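PDB 5GKV: esterase A, which probably hydrolyses ester bonds, as a penicillin-binding-protein homologue of the serine beta-lactamase family. Local coordinates for residues E32-D37 / D372-R377; A48-V53 / L280-T285; E96-Y101 / R184-T189; Y169-Y174 / E238-K243. All coordinates share one frame; numbering follows the deposited sequence.

Contact 1: E32-D37 / D372-R377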
loop_
_atom_site.group_PDB
_atom_site.type_symbol
_atom_site.label_atom_id
_atom_site.label_comp_id
_atom_site.label_asym_id
_atom_site.label_seq_id
_atom_site.Cartn_x
_atom_site.Cartn_y
_atom_site.Cartn_z
ATOM N N GLU A 32 -18.857 -6.387 -13.617
ATOM C CA GLU A 32 -19.883 -7.423 -13.522
ATOM C C GLU A 32 -19.302 -8.814 -13.760
ATOM O O GLU A 32 -19.652 -9.764 -13.057
ATOM C CB GLU A 32 -21.010 -7.131 -14.517
ATOM C CG GLU A 32 -22.027 -8.261 -14.639
ATOM C CD GLU A 32 -23.115 -7.949 -15.668
ATOM O OE1 GLU A 32 -23.590 -8.906 -16.328
ATOM O OE2 GLU A 32 -23.491 -6.760 -15.799
ATOM N N GLN A 33 -18.415 -8.956 -14.750
ATOM C CA GLN A 33 -17.850 -10.272 -15.025
ATOM C C GLN A 33 -16.989 -10.786 -13.871
ATOM O O GLN A 33 -16.978 -11.999 -13.624
ATOM C CB GLN A 33 -17.033 -10.251 -16.315
ATOM C CG GLN A 33 -16.557 -11.644 -16.770
ATOM C CD GLN A 33 -17.707 -12.473 -17.330
ATOM O OE1 GLN A 33 -18.582 -11.946 -18.026
ATOM N NE2 GLN A 33 -17.722 -13.765 -17.010
ATOM N N ASN A 34 -16.261 -9.895 -13.161
ATOM C CA ASN A 34 -15.481 -10.333 -11.993
ATOM C C ASN A 34 -16.362 -11.047 -10.969
ATOM O O ASN A 34 -15.895 -11.959 -10.279
ATOM C CB ASN A 34 -14.774 -9.149 -11.298
ATOM C CG ASN A 34 -13.536 -8.665 -12.040
ATOM O OD1 ASN A 34 -13.025 -9.339 -12.934
ATOM N ND2 ASN A 34 -13.058 -7.476 -11.681
ATOM N N PHE A 35 -17.622 -10.630 -10.834
ATOM C CA PHE A 35 -18.526 -11.286 -9.896
ATOM C C PHE A 35 -19.084 -12.606 -10.428
ATOM O O PHE A 35 -19.597 -13.408 -9.635
ATOM C CB PHE A 35 -19.670 -10.339 -9.525
ATOM C CG PHE A 35 -19.239 -9.213 -8.624
ATOM C CD1 PHE A 35 -19.361 -9.329 -7.243
ATOM C CD2 PHE A 35 -18.681 -8.051 -9.157
ATOM C CE1 PHE A 35 -18.957 -8.305 -6.394
ATOM C CE2 PHE A 35 -18.250 -7.019 -8.320
ATOM C CZ PHE A 35 -18.395 -7.141 -6.925
ATOM N N ALA A 36 -18.969 -12.868 -11.732
ATOM C CA ALA A 36 -19.493 -14.113 -12.289
ATOM C C ALA A 36 -18.701 -15.317 -11.794
ATOM O O ALA A 36 -17.495 -15.236 -11.526
ATOM C CB ALA A 36 -19.467 -14.076 -13.816
ATOM N N ASP A 37 -19.400 -16.448 -11.664
ATOM C CA ASP A 37 -18.775 -17.722 -11.283
ATOM C C ASP A 37 -18.020 -17.600 -9.957
ATOM O O ASP A 37 -16.928 -18.147 -9.784
ATOM C CB ASP A 37 -17.856 -18.240 -12.398
ATOM C CG ASP A 37 -18.528 -18.200 -13.766
ATOM O OD1 ASP A 37 -17.961 -17.580 -14.699
ATOM O OD2 ASP A 37 -19.643 -18.753 -13.887
ATOM N N ASP A 372 -3.304 -9.024 -9.253
ATOM C CA ASP A 372 -4.508 -9.839 -9.226
ATOM C C ASP A 372 -5.325 -9.513 -10.470
ATOM O O ASP A 372 -5.592 -8.331 -10.728
ATOM C CB ASP A 372 -5.321 -9.553 -7.963
ATOM C CG ASP A 372 -6.542 -10.437 -7.838
ATOM O OD1 ASP A 372 -7.503 -10.282 -8.633
ATOM O OD2 ASP A 372 -6.533 -11.307 -6.934
ATOM N N PRO A 373 -5.728 -10.510 -11.268
ATOM C CA PRO A 373 -6.373 -10.196 -12.548
ATOM C C PRO A 373 -7.694 -9.459 -12.416
ATOM O O PRO A 373 -8.078 -8.781 -13.371
ATOM C CB PRO A 373 -6.574 -11.574 -13.202
ATOM C CG PRO A 373 -6.470 -12.553 -12.082
ATOM C CD PRO A 373 -5.472 -11.955 -11.129
ATOM N N ARG A 374 -8.413 -9.586 -11.291
ATOM C CA ARG A 374 -9.630 -8.787 -11.119
ATOM C C ARG A 374 -9.314 -7.297 -11.229
ATOM O O ARG A 374 -10.015 -6.544 -11.924
ATOM C CB ARG A 374 -10.296 -9.112 -9.774
ATOM C CG ARG A 374 -10.774 -10.588 -9.653
ATOM C CD ARG A 374 -11.190 -10.922 -8.222
ATOM N NE ARG A 374 -10.035 -10.930 -7.308
ATOM C CZ ARG A 374 -10.134 -10.995 -5.980
ATOM N NH1 ARG A 374 -11.331 -11.020 -5.396
ATOM N NH2 ARG A 374 -9.033 -11.023 -5.241
ATOM N N SER A 375 -8.225 -6.858 -10.597
ATOM C CA SER A 375 -7.859 -5.444 -10.643
ATOM C C SER A 375 -7.265 -5.072 -11.997
ATOM O O SER A 375 -7.580 -4.006 -12.543
ATOM C CB SER A 375 -6.879 -5.105 -9.506
ATOM O OG SER A 375 -5.581 -5.664 -9.701
ATOM N N VAL A 376 -6.439 -5.958 -12.563
ATOM C CA VAL A 376 -5.770 -5.653 -13.829
ATOM C C VAL A 376 -6.794 -5.478 -14.948
ATOM O O VAL A 376 -6.711 -4.526 -15.738
ATOM C CB VAL A 376 -4.734 -6.740 -14.157
ATOM C CG1 VAL A 376 -4.071 -6.456 -15.493
ATOM C CG2 VAL A 376 -3.677 -6.818 -13.037
ATOM N N ARG A 377 -7.776 -6.378 -15.026
ATOM C CA ARG A 377 -8.795 -6.278 -16.072
ATOM C C ARG A 377 -9.579 -4.977 -15.952
ATOM O O ARG A 377 -9.950 -4.371 -16.965
ATOM C CB ARG A 377 -9.764 -7.459 -15.998
ATOM C CG ARG A 377 -9.199 -8.818 -16.392
ATOM C CD ARG A 377 -10.348 -9.858 -16.515
ATOM N NE ARG A 377 -10.903 -10.244 -15.212
ATOM C CZ ARG A 377 -10.450 -11.265 -14.485
ATOM N NH1 ARG A 377 -9.454 -12.018 -14.950
ATOM N NH2 ARG A 377 -11.004 -11.553 -13.309
#
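Asn34 and Arg377 run past each other in opposite directions and meet where the amide oxygen reaches the edge of the guanidinium group. The two flat groups are turned 65° apart, yet OD1 stays in the guanidinium plane and is held side-on by two nitrogens: Asn34 OD1 lies 3.2 Å from Arg377 NE and 3.0 Å from Arg377 NH2. The twist is felt on the acceptor side, where NE approaches in the carbonyl plane of the amide while NH2 stands well above it. One face of the same guanidinium lies against the backbone of its own helix, with Pro373 O 3.6 Å above the guanidinium plane of Arg377. The other branch of the amide serves the backbone: Asn34 ND2 donates to Arg374 O over 3.2 Å, meeting this carbonyl from its flank. Asparagine suits the place because one small group offers an acceptor and a donor, and chi1 of -77° sends it toward the other helix. What it bridges are helix 25-35 and the start of helix 373-384, the N- and C-terminal helices that pair on one side of the central antiparallel sheet in the beta-lactamase fold. Arg374 adds its aliphatic part, with Asn34 ND2 3.7 Å from Arg374 CB, and then bends at chi3 (-68°) so that its guanidinium turns back to Asp372. There Arg374 NE reaches Asp372 OD1 at 2.9 Å and Arg374 NH2 reaches Asp372 OD2 at 3.0 Å, while NH1 serves Glu40 and the carbonyl of Lys364. Asp372, the N-cap of helix 373-384, also accepts from Arg374 N with OD1.

Contact 2: A48-V53 / L280-T285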
loop_
_atom_site.group_PDB
_atom_site.type_symbol
_atom_site.label_atom_id
_atom_site.label_comp_id
_atom_site.label_asym_id
_atom_site.label_seq_id
_atom_site.Cartn_x
_atom_site.Cartn_y
_atom_site.Cartn_z
ATOM N N ALA A 48 -10.296 7.766 -11.434
ATOM C CA ALA A 48 -10.307 9.214 -11.300
ATOM C C ALA A 48 -9.497 9.855 -12.417
ATOM O O ALA A 48 -8.478 9.320 -12.859
ATOM C CB ALA A 48 -9.750 9.664 -9.936
ATOM N N ILE A 49 -9.968 11.016 -12.863
ATOM C CA ILE A 49 -9.299 11.811 -13.883
ATOM C C ILE A 49 -9.014 13.159 -13.259
ATOM O O ILE A 49 -9.941 13.838 -12.806
ATOM C CB ILE A 49 -10.155 11.967 -15.150
ATOM C CG1 ILE A 49 -10.369 10.611 -15.818
ATOM C CG2 ILE A 49 -9.489 12.943 -16.118
ATOM C CD1 ILE A 49 -11.371 10.652 -16.962
ATOM N N GLU A 50 -7.736 13.528 -13.211
ATOM C CA GLU A 50 -7.289 14.766 -12.580
ATOM C C GLU A 50 -7.891 14.919 -11.188
ATOM O O GLU A 50 -8.410 15.975 -10.821
ATOM C CB GLU A 50 -7.602 15.964 -13.472
ATOM C CG GLU A 50 -6.977 15.784 -14.849
ATOM C CD GLU A 50 -7.280 16.907 -15.810
ATOM O OE1 GLU A 50 -8.281 17.625 -15.605
ATOM O OE2 GLU A 50 -6.507 17.065 -16.778
ATOM N N GLY A 51 -7.835 13.839 -10.407
ATOM C CA GLY A 51 -8.283 13.856 -9.033
ATOM C C GLY A 51 -9.776 13.722 -8.821
ATOM O O GLY A 51 -10.210 13.604 -7.667
ATOM N N GLU A 52 -10.571 13.737 -9.889
ATOM C CA GLU A 52 -12.023 13.660 -9.825
ATOM C C GLU A 52 -12.454 12.221 -10.078
ATOM O O GLU A 52 -12.193 11.690 -11.159
ATOM C CB GLU A 52 -12.626 14.563 -10.897
ATOM C CG GLU A 52 -12.160 16.008 -10.816
ATOM C CD GLU A 52 -13.282 16.992 -11.092
ATOM O OE1 GLU A 52 -14.299 16.577 -11.706
ATOM O OE2 GLU A 52 -13.117 18.177 -10.734
ATOM N N VAL A 53 -13.153 11.612 -9.115
ATOM C CA VAL A 53 -13.653 10.249 -9.316
ATOM C C VAL A 53 -14.709 10.261 -10.418
ATOM O O VAL A 53 -15.704 10.987 -10.326
ATOM C CB VAL A 53 -14.215 9.679 -8.006
ATOM C CG1 VAL A 53 -14.914 8.343 -8.260
ATOM C CG2 VAL A 53 -13.095 9.507 -6.980
ATOM N N LEU A 280 -1.521 12.835 -6.630
ATOM C CA LEU A 280 -0.200 12.545 -7.187
ATOM C C LEU A 280 -0.218 12.448 -8.714
ATOM O O LEU A 280 0.839 12.593 -9.343
ATOM C CB LEU A 280 0.350 11.243 -6.587
ATOM C CG LEU A 280 0.297 11.133 -5.064
ATOM C CD1 LEU A 280 1.019 9.859 -4.588
ATOM C CD2 LEU A 280 0.932 12.376 -4.431
ATOM N N ALA A 281 -1.378 12.202 -9.323
ATOM C CA ALA A 281 -1.497 12.202 -10.781
ATOM C C ALA A 281 -1.792 13.578 -11.365
ATOM O O ALA A 281 -1.769 13.730 -12.593
ATOM C CB ALA A 281 -2.606 11.238 -11.239
ATOM N N HIS A 282 -2.079 14.570 -10.527
ATOM C CA HIS A 282 -2.586 15.875 -10.944
ATOM C C HIS A 282 -1.823 16.994 -10.230
ATOM O O HIS A 282 -2.397 17.875 -9.583
ATOM C CB HIS A 282 -4.087 15.958 -10.677
ATOM C CG HIS A 282 -4.752 17.159 -11.276
ATOM N ND1 HIS A 282 -4.526 17.566 -12.574
ATOM C CD2 HIS A 282 -5.642 18.038 -10.756
ATOM C CE1 HIS A 282 -5.253 18.641 -12.829
ATOM N NE2 HIS A 282 -5.937 18.949 -11.742
ATOM N N GLY A 283 -0.498 16.939 -10.320
ATOM C CA GLY A 283 0.332 18.031 -9.852
ATOM C C GLY A 283 0.422 18.190 -8.354
ATOM O O GLY A 283 0.859 19.249 -7.888
ATOM N N GLY A 284 0.019 17.174 -7.584
ATOM C CA GLY A 284 0.097 17.219 -6.136
ATOM C C GLY A 284 -1.069 17.896 -5.459
ATOM O O GLY A 284 -1.033 18.107 -4.242
ATOM N N THR A 285 -2.103 18.254 -6.203
ATOM C CA THR A 285 -3.220 18.999 -5.652
ATOM C C THR A 285 -4.482 18.141 -5.657
ATOM O O THR A 285 -4.736 17.407 -6.612
ATOM C CB THR A 285 -3.417 20.284 -6.449
ATOM O OG1 THR A 285 -2.218 21.062 -6.333
ATOM C CG2 THR A 285 -4.594 21.083 -5.914
#
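A two-residue beta hairpin with a type I' turn joins strands 42-49 and 52-60, and its tip rests on the imidazole of His282. Glu50 and Gly51 form the corner, both with positive phi, which glycine adopts without strain; the turn is closed by Ile49 N to Glu52 O and by Glu52 N to Ile49 O. Glu50 meets the ring with its methylene, not its charge. Glu50 CB stands 3.6 Å from the centroid of the His282 ring, only 10° off the ring normal, which makes a CH-pi contact over the face. Chi1 of His282 (-170°) sets the ring beside its own carbonyl carbon and presents that face to the hairpin. Beyond CB the glutamate chain runs on extended, its carboxylate plane within 18° of the ring plane; Glu50 OE2 remains 4.7 Å from His282 ND1, so any attraction would be long-range. The backbone takes part too, Glu50 O lying 3.5 Å from His282 CD2. His282 directly follows helix 270-281 and opens a second type I' turn, whose Gly283 and Gly284 lead into strand 285-286. Within the sheet, strand 356-362 borders strand 42-49, with backbone bonds from Ala48 to Ser357 and from Glu50 to Gly355.

Contact 3: E96-Y101 / R184-T189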
loop_
_atom_site.group_PDB
_atom_site.type_symbol
_atom_site.label_atom_id
_atom_site.label_comp_id
_atom_site.label_asym_id
_atom_site.label_seq_id
_atom_site.Cartn_x
_atom_site.Cartn_y
_atom_site.Cartn_z
ATOM N N GLU A 96 9.024 18.942 1.864
ATOM C CA GLU A 96 9.002 20.075 2.772
ATOM C C GLU A 96 10.386 20.448 3.290
ATOM O O GLU A 96 10.501 21.423 4.033
ATOM C CB GLU A 96 8.076 19.792 3.960
ATOM C CG GLU A 96 6.590 19.695 3.593
ATOM C CD GLU A 96 5.771 19.019 4.684
ATOM O OE1 GLU A 96 6.275 18.870 5.819
ATOM O OE2 GLU A 96 4.622 18.622 4.402
ATOM N N GLY A 97 11.427 19.706 2.923
ATOM C CA GLY A 97 12.768 19.999 3.401
ATOM C C GLY A 97 13.052 19.599 4.832
ATOM O O GLY A 97 14.011 20.097 5.418
ATOM N N ARG A 98 12.257 18.709 5.417
ATOM C CA ARG A 98 12.489 18.246 6.777
ATOM C C ARG A 98 13.302 16.955 6.825
ATOM O O ARG A 98 13.655 16.500 7.912
ATOM C CB ARG A 98 11.153 18.044 7.496
ATOM C CG ARG A 98 10.287 19.298 7.567
ATOM C CD ARG A 98 9.099 19.086 8.493
ATOM N NE ARG A 98 9.565 19.083 9.875
ATOM C CZ ARG A 98 8.798 18.816 10.931
ATOM N NH1 ARG A 98 7.502 18.520 10.780
ATOM N NH2 ARG A 98 9.329 18.845 12.154
ATOM N N LEU A 99 13.604 16.375 5.672
ATOM C CA LEU A 99 14.205 15.058 5.503
ATOM C C LEU A 99 14.696 15.016 4.073
ATOM O O LEU A 99 14.162 15.726 3.219
ATOM C CB LEU A 99 13.179 13.938 5.764
ATOM C CG LEU A 99 13.612 12.465 5.785
ATOM C CD1 LEU A 99 14.450 12.191 7.018
ATOM C CD2 LEU A 99 12.377 11.543 5.746
ATOM N N ALA A 100 15.726 14.217 3.819
ATOM C CA ALA A 100 16.247 14.054 2.470
ATOM C C ALA A 100 16.320 12.569 2.166
ATOM O O ALA A 100 16.602 11.768 3.061
ATOM C CB ALA A 100 17.627 14.703 2.299
ATOM N N TYR A 101 16.032 12.205 0.912
ATOM C CA TYR A 101 16.028 10.790 0.546
ATOM C C TYR A 101 17.408 10.166 0.687
ATOM O O TYR A 101 17.518 8.970 0.967
ATOM C CB TYR A 101 15.511 10.609 -0.878
ATOM C CG TYR A 101 13.994 10.554 -0.972
ATOM C CD1 TYR A 101 13.273 9.651 -0.206
ATOM C CD2 TYR A 101 13.293 11.394 -1.832
ATOM C CE1 TYR A 101 11.900 9.587 -0.275
ATOM C CE2 TYR A 101 11.885 11.342 -1.913
ATOM C CZ TYR A 101 11.209 10.427 -1.133
ATOM O OH TYR A 101 9.849 10.334 -1.176
ATOM N N ARG A 184 9.962 10.356 14.216
ATOM C CA ARG A 184 11.087 11.122 14.745
ATOM C C ARG A 184 11.252 12.467 14.051
ATOM O O ARG A 184 11.728 13.424 14.674
ATOM C CB ARG A 184 12.366 10.309 14.623
ATOM C CG ARG A 184 12.249 8.992 15.342
ATOM C CD ARG A 184 13.459 8.663 16.118
ATOM N NE ARG A 184 13.310 7.366 16.763
ATOM C CZ ARG A 184 14.201 6.860 17.605
ATOM N NH1 ARG A 184 15.290 7.563 17.895
ATOM N NH2 ARG A 184 14.005 5.657 18.147
ATOM N N VAL A 185 10.869 12.572 12.782
ATOM C CA VAL A 185 11.026 13.838 12.072
ATOM C C VAL A 185 9.810 14.736 12.260
ATOM O O VAL A 185 9.930 15.899 12.663
ATOM C CB VAL A 185 11.318 13.587 10.576
ATOM C CG1 VAL A 185 11.228 14.893 9.796
ATOM C CG2 VAL A 185 12.696 12.976 10.415
ATOM N N ASP A 186 8.622 14.207 11.981
ATOM C CA ASP A 186 7.407 15.006 12.068
ATOM C C ASP A 186 6.987 15.227 13.516
ATOM O O ASP A 186 6.509 16.309 13.870
ATOM C CB ASP A 186 6.276 14.328 11.277
ATOM C CG ASP A 186 4.935 15.019 11.468
ATOM O OD1 ASP A 186 4.320 14.858 12.545
ATOM O OD2 ASP A 186 4.496 15.718 10.530
ATOM N N GLY A 187 7.139 14.215 14.363
ATOM C CA GLY A 187 6.646 14.331 15.723
ATOM C C GLY A 187 5.413 13.492 15.999
ATOM O O GLY A 187 5.271 12.917 17.083
ATOM N N ARG A 188 4.514 13.411 15.022
ATOM C CA ARG A 188 3.286 12.638 15.128
ATOM C C ARG A 188 3.469 11.264 14.481
ATOM O O ARG A 188 4.365 11.055 13.663
ATOM C CB ARG A 188 2.126 13.366 14.435
ATOM C CG ARG A 188 1.829 14.786 14.935
ATOM C CD ARG A 188 0.949 15.556 13.940
ATOM N NE ARG A 188 1.635 15.793 12.670
ATOM C CZ ARG A 188 1.055 16.323 11.598
ATOM N NH1 ARG A 188 -0.225 16.662 11.643
ATOM N NH2 ARG A 188 1.749 16.509 10.483
ATOM N N THR A 189 2.593 10.330 14.837
ATOM C CA THR A 189 2.568 9.072 14.099
ATOM C C THR A 189 2.083 9.318 12.673
ATOM O O THR A 189 1.442 10.331 12.379
ATOM C CB THR A 189 1.649 8.050 14.766
ATOM O OG1 THR A 189 0.287 8.498 14.674
ATOM C CG2 THR A 189 2.039 7.805 16.222
#
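The guanidinium of Arg98 has the carbonyl of Val185 over one face, while the CA of Asp186 approaches it obliquely. Arg98 NH2 is only 3.0 Å from Val185 O, but the angle is too poor for a hydrogen bond: the oxygen sits above the flat group, where no N-H points. The carboxylate of Asp186 is met quite differently, by the edge of Arg188, whose guanidinium lies in plane with it. Two helix ends come together here. Helix 82-95 finishes in a Schellman motif at Gly97, and helix 173-186 finishes at Gly187; both glycines have positive phi, which a residue without a side chain adopts easily. Across the second end, Asp186 OD1 accepts from Arg188 N in an Asx turn and, through its syn lone pair, from Arg188 NE at 2.8 Å. Arg188 NH2 completes the side-on grip at Asp186 OD2, 2.9 Å away, and the same arginine also forms salt bridges with Glu196 and Asp197. With the carboxylate engaged in this way, Arg98 probably adds only a looser attraction, Arg98 NH1 being 4.1 Å from Asp186 OD2, beyond a salt bridge. The bend of the Arg98 chain at chi3 (73°) helps to fold its head over the helix end. Val185, branched and apolar, sends its two methyls to different neighbours: Val185 CG1 packs 3.5 Å from Arg98 O and 3.9 Å from Arg98 CB. Leu99, which also touches Val94 and Val122, crosses Val185 at about a right angle, with Leu99 CD1 meeting Val185 CG2 at 3.9 Å.

Contact 4: Y169-Y174 / E238-K243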
loop_
_atom_site.group_PDB
_atom_site.type_symbol
_atom_site.label_atom_id
_atom_site.label_comp_id
_atom_site.label_asym_id
_atom_site.label_seq_id
_atom_site.Cartn_x
_atom_site.Cartn_y
_atom_site.Cartn_z
ATOM N N TYR A 169 11.751 -7.497 -0.595
ATOM C CA TYR A 169 10.549 -6.861 -0.069
ATOM C C TYR A 169 10.358 -7.134 1.419
ATOM O O TYR A 169 10.457 -8.275 1.872
ATOM C CB TYR A 169 9.357 -7.375 -0.867
ATOM C CG TYR A 169 8.014 -6.826 -0.435
ATOM C CD1 TYR A 169 7.699 -5.484 -0.620
ATOM C CD2 TYR A 169 7.038 -7.666 0.100
ATOM C CE1 TYR A 169 6.440 -4.982 -0.251
ATOM C CE2 TYR A 169 5.784 -7.180 0.458
ATOM C CZ TYR A 169 5.501 -5.843 0.284
ATOM O OH TYR A 169 4.264 -5.383 0.641
ATOM N N HIS A 170 10.115 -6.063 2.184
ATOM C CA HIS A 170 9.873 -6.076 3.622
ATOM C C HIS A 170 8.364 -6.018 3.870
ATOM O O HIS A 170 7.823 -4.909 3.980
ATOM C CB HIS A 170 10.513 -4.861 4.302
ATOM C CG HIS A 170 12.015 -4.794 4.229
ATOM N ND1 HIS A 170 12.740 -5.158 3.113
ATOM C CD2 HIS A 170 12.920 -4.344 5.132
ATOM C CE1 HIS A 170 14.028 -4.958 3.343
ATOM N NE2 HIS A 170 14.162 -4.458 4.559
ATOM N N PRO A 171 7.646 -7.143 3.969
ATOM C CA PRO A 171 6.169 -7.044 3.991
ATOM C C PRO A 171 5.605 -6.395 5.252
ATOM O O PRO A 171 4.579 -5.715 5.167
ATOM C CB PRO A 171 5.710 -8.503 3.848
ATOM C CG PRO A 171 6.849 -9.315 4.354
ATOM C CD PRO A 171 8.103 -8.543 3.986
ATOM N N VAL A 172 6.223 -6.583 6.412
ATOM C CA VAL A 172 5.741 -6.007 7.663
ATOM C C VAL A 172 6.701 -4.949 8.203
ATOM O O VAL A 172 6.284 -3.859 8.601
ATOM C CB VAL A 172 5.487 -7.111 8.713
ATOM C CG1 VAL A 172 4.840 -6.512 9.955
ATOM C CG2 VAL A 172 4.637 -8.247 8.118
ATOM N N THR A 173 7.999 -5.255 8.214
ATOM C CA THR A 173 8.983 -4.375 8.837
ATOM C C THR A 173 9.039 -3.000 8.182
ATOM O O THR A 173 9.384 -2.019 8.852
ATOM C CB THR A 173 10.367 -5.031 8.795
ATOM O OG1 THR A 173 10.691 -5.349 7.433
ATOM C CG2 THR A 173 10.357 -6.319 9.626
ATOM N N TYR A 174 8.713 -2.906 6.886
ATOM C CA TYR A 174 8.730 -1.617 6.193
ATOM C C TYR A 174 7.900 -0.572 6.917
ATOM O O TYR A 174 8.265 0.606 6.939
ATOM C CB TYR A 174 8.219 -1.787 4.763
ATOM C CG TYR A 174 7.793 -0.535 3.991
ATOM C CD1 TYR A 174 6.534 0.028 4.181
ATOM C CD2 TYR A 174 8.614 0.019 3.000
ATOM C CE1 TYR A 174 6.113 1.131 3.452
ATOM C CE2 TYR A 174 8.200 1.130 2.259
ATOM C CZ TYR A 174 6.931 1.670 2.485
ATOM O OH TYR A 174 6.473 2.775 1.766
ATOM N N GLU A 238 12.304 -16.407 3.706
ATOM C CA GLU A 238 12.039 -17.183 4.918
ATOM C C GLU A 238 11.646 -16.285 6.086
ATOM O O GLU A 238 10.615 -16.505 6.738
ATOM C CB GLU A 238 13.271 -17.995 5.308
ATOM C CG GLU A 238 13.477 -19.262 4.537
ATOM C CD GLU A 238 12.996 -20.478 5.306
ATOM O OE1 GLU A 238 12.753 -21.517 4.654
ATOM O OE2 GLU A 238 12.859 -20.383 6.551
ATOM N N ALA A 239 12.480 -15.286 6.387
ATOM C CA ALA A 239 12.191 -14.392 7.504
ATOM C C ALA A 239 10.939 -13.559 7.236
ATOM O O ALA A 239 10.150 -13.300 8.157
ATOM C CB ALA A 239 13.394 -13.491 7.781
ATOM N N ALA A 240 10.734 -13.139 5.981
ATOM C CA ALA A 240 9.631 -12.224 5.681
ATOM C C ALA A 240 8.281 -12.907 5.836
ATOM O O ALA A 240 7.324 -12.299 6.331
ATOM C CB ALA A 240 9.755 -11.661 4.262
ATOM N N PHE A 241 8.169 -14.163 5.406
ATOM C CA PHE A 241 6.850 -14.775 5.258
ATOM C C PHE A 241 6.662 -16.108 5.970
ATOM O O PHE A 241 5.513 -16.468 6.242
ATOM C CB PHE A 241 6.517 -14.969 3.770
ATOM C CG PHE A 241 6.008 -13.718 3.092
ATOM C CD1 PHE A 241 4.752 -13.212 3.394
ATOM C CD2 PHE A 241 6.787 -13.039 2.167
ATOM C CE1 PHE A 241 4.282 -12.061 2.779
ATOM C CE2 PHE A 241 6.317 -11.890 1.552
ATOM C CZ PHE A 241 5.062 -11.407 1.858
ATOM N N PHE A 242 7.723 -16.841 6.311
ATOM C CA PHE A 242 7.549 -18.243 6.669
ATOM C C PHE A 242 7.913 -18.559 8.115
ATOM O O PHE A 242 8.057 -19.734 8.469
ATOM C CB PHE A 242 8.339 -19.118 5.697
ATOM C CG PHE A 242 7.810 -19.071 4.298
ATOM C CD1 PHE A 242 6.652 -19.760 3.958
ATOM C CD2 PHE A 242 8.458 -18.341 3.319
ATOM C CE1 PHE A 242 6.153 -19.719 2.673
ATOM C CE2 PHE A 242 7.962 -18.296 2.022
ATOM C CZ PHE A 242 6.808 -18.982 1.703
ATOM N N LYS A 243 8.041 -17.554 8.960
ATOM C CA LYS A 243 8.276 -17.802 10.371
ATOM C C LYS A 243 6.965 -17.731 11.134
ATOM O O LYS A 243 6.001 -17.110 10.674
ATOM C CB LYS A 243 9.264 -16.779 10.945
ATOM C CG LYS A 243 10.632 -16.802 10.290
ATOM C CD LYS A 243 11.271 -18.178 10.449
ATOM C CE LYS A 243 12.724 -18.188 9.994
ATOM N NZ LYS A 243 13.320 -19.542 10.196
#
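This is an apolar contact in which the ring of Pro171, in the loop just before helix 173-186, packs against Ala240 and Phe241 at the end of helix 235-241. The proline ring lies over one face of the phenylalanine: Pro171 CG is 4.0 Å from the centroid of the Phe241 ring and 22° off its normal, a CH-pi contact displaced toward the rim. Nearer that rim, Pro171 CB touches Phe241 CZ at 3.6 Å. Phe241 does not start out aimed at the proline; with CG set beside its own backbone N (chi1 -81°), the outer end of the ring comes round to it. In the same loop, the ring of Tyr169 touches Ser80, and its OH bonds to Lys83 NZ, as does Pro171 O. Ser80 and Lys83 stand in the spacing of the Ser-x-x-Lys motif of serine beta-lactamases and penicillin-binding proteins, so the loop probably borders the active site, with Tyr169 perhaps matching the conserved tyrosine of these enzymes. Alanine leaves room for close approach: Ala240 CB points at the loop and meets Pro171 CD at 3.5 Å. The Ala240 carbonyl shares in the fit, Ala240 O lying 3.6 Å from Pro171 CG. Proline suits the site by offering a compact, rigid hydrocarbon surface, and the Phe241 ring also meets that of Phe230.

In the fold
Along the chain contact 1 closes the widest loop, joining the N- and C-terminal helices, and the other three are nested inside it. Contacts 3 and 4 also lie within the loop closed by contact 2; they cross each other in sequence and share helix 173-186, contact 4 at its start and contact 3 at its end, their centres about 25 Å apart. Contacts 1 and 2 are likewise about 25 Å apart, centre to centre, linked through helix 25-35 and the following strand 42-49. Contacts 1 and 3 lie on opposite sides of the chain's centre. Contact 1 and the hairpin of contact 2 belong to the sheet-bearing part, contacts 3 and 4 to the helical part; serine beta-lactamase relatives hold their active site between two such parts.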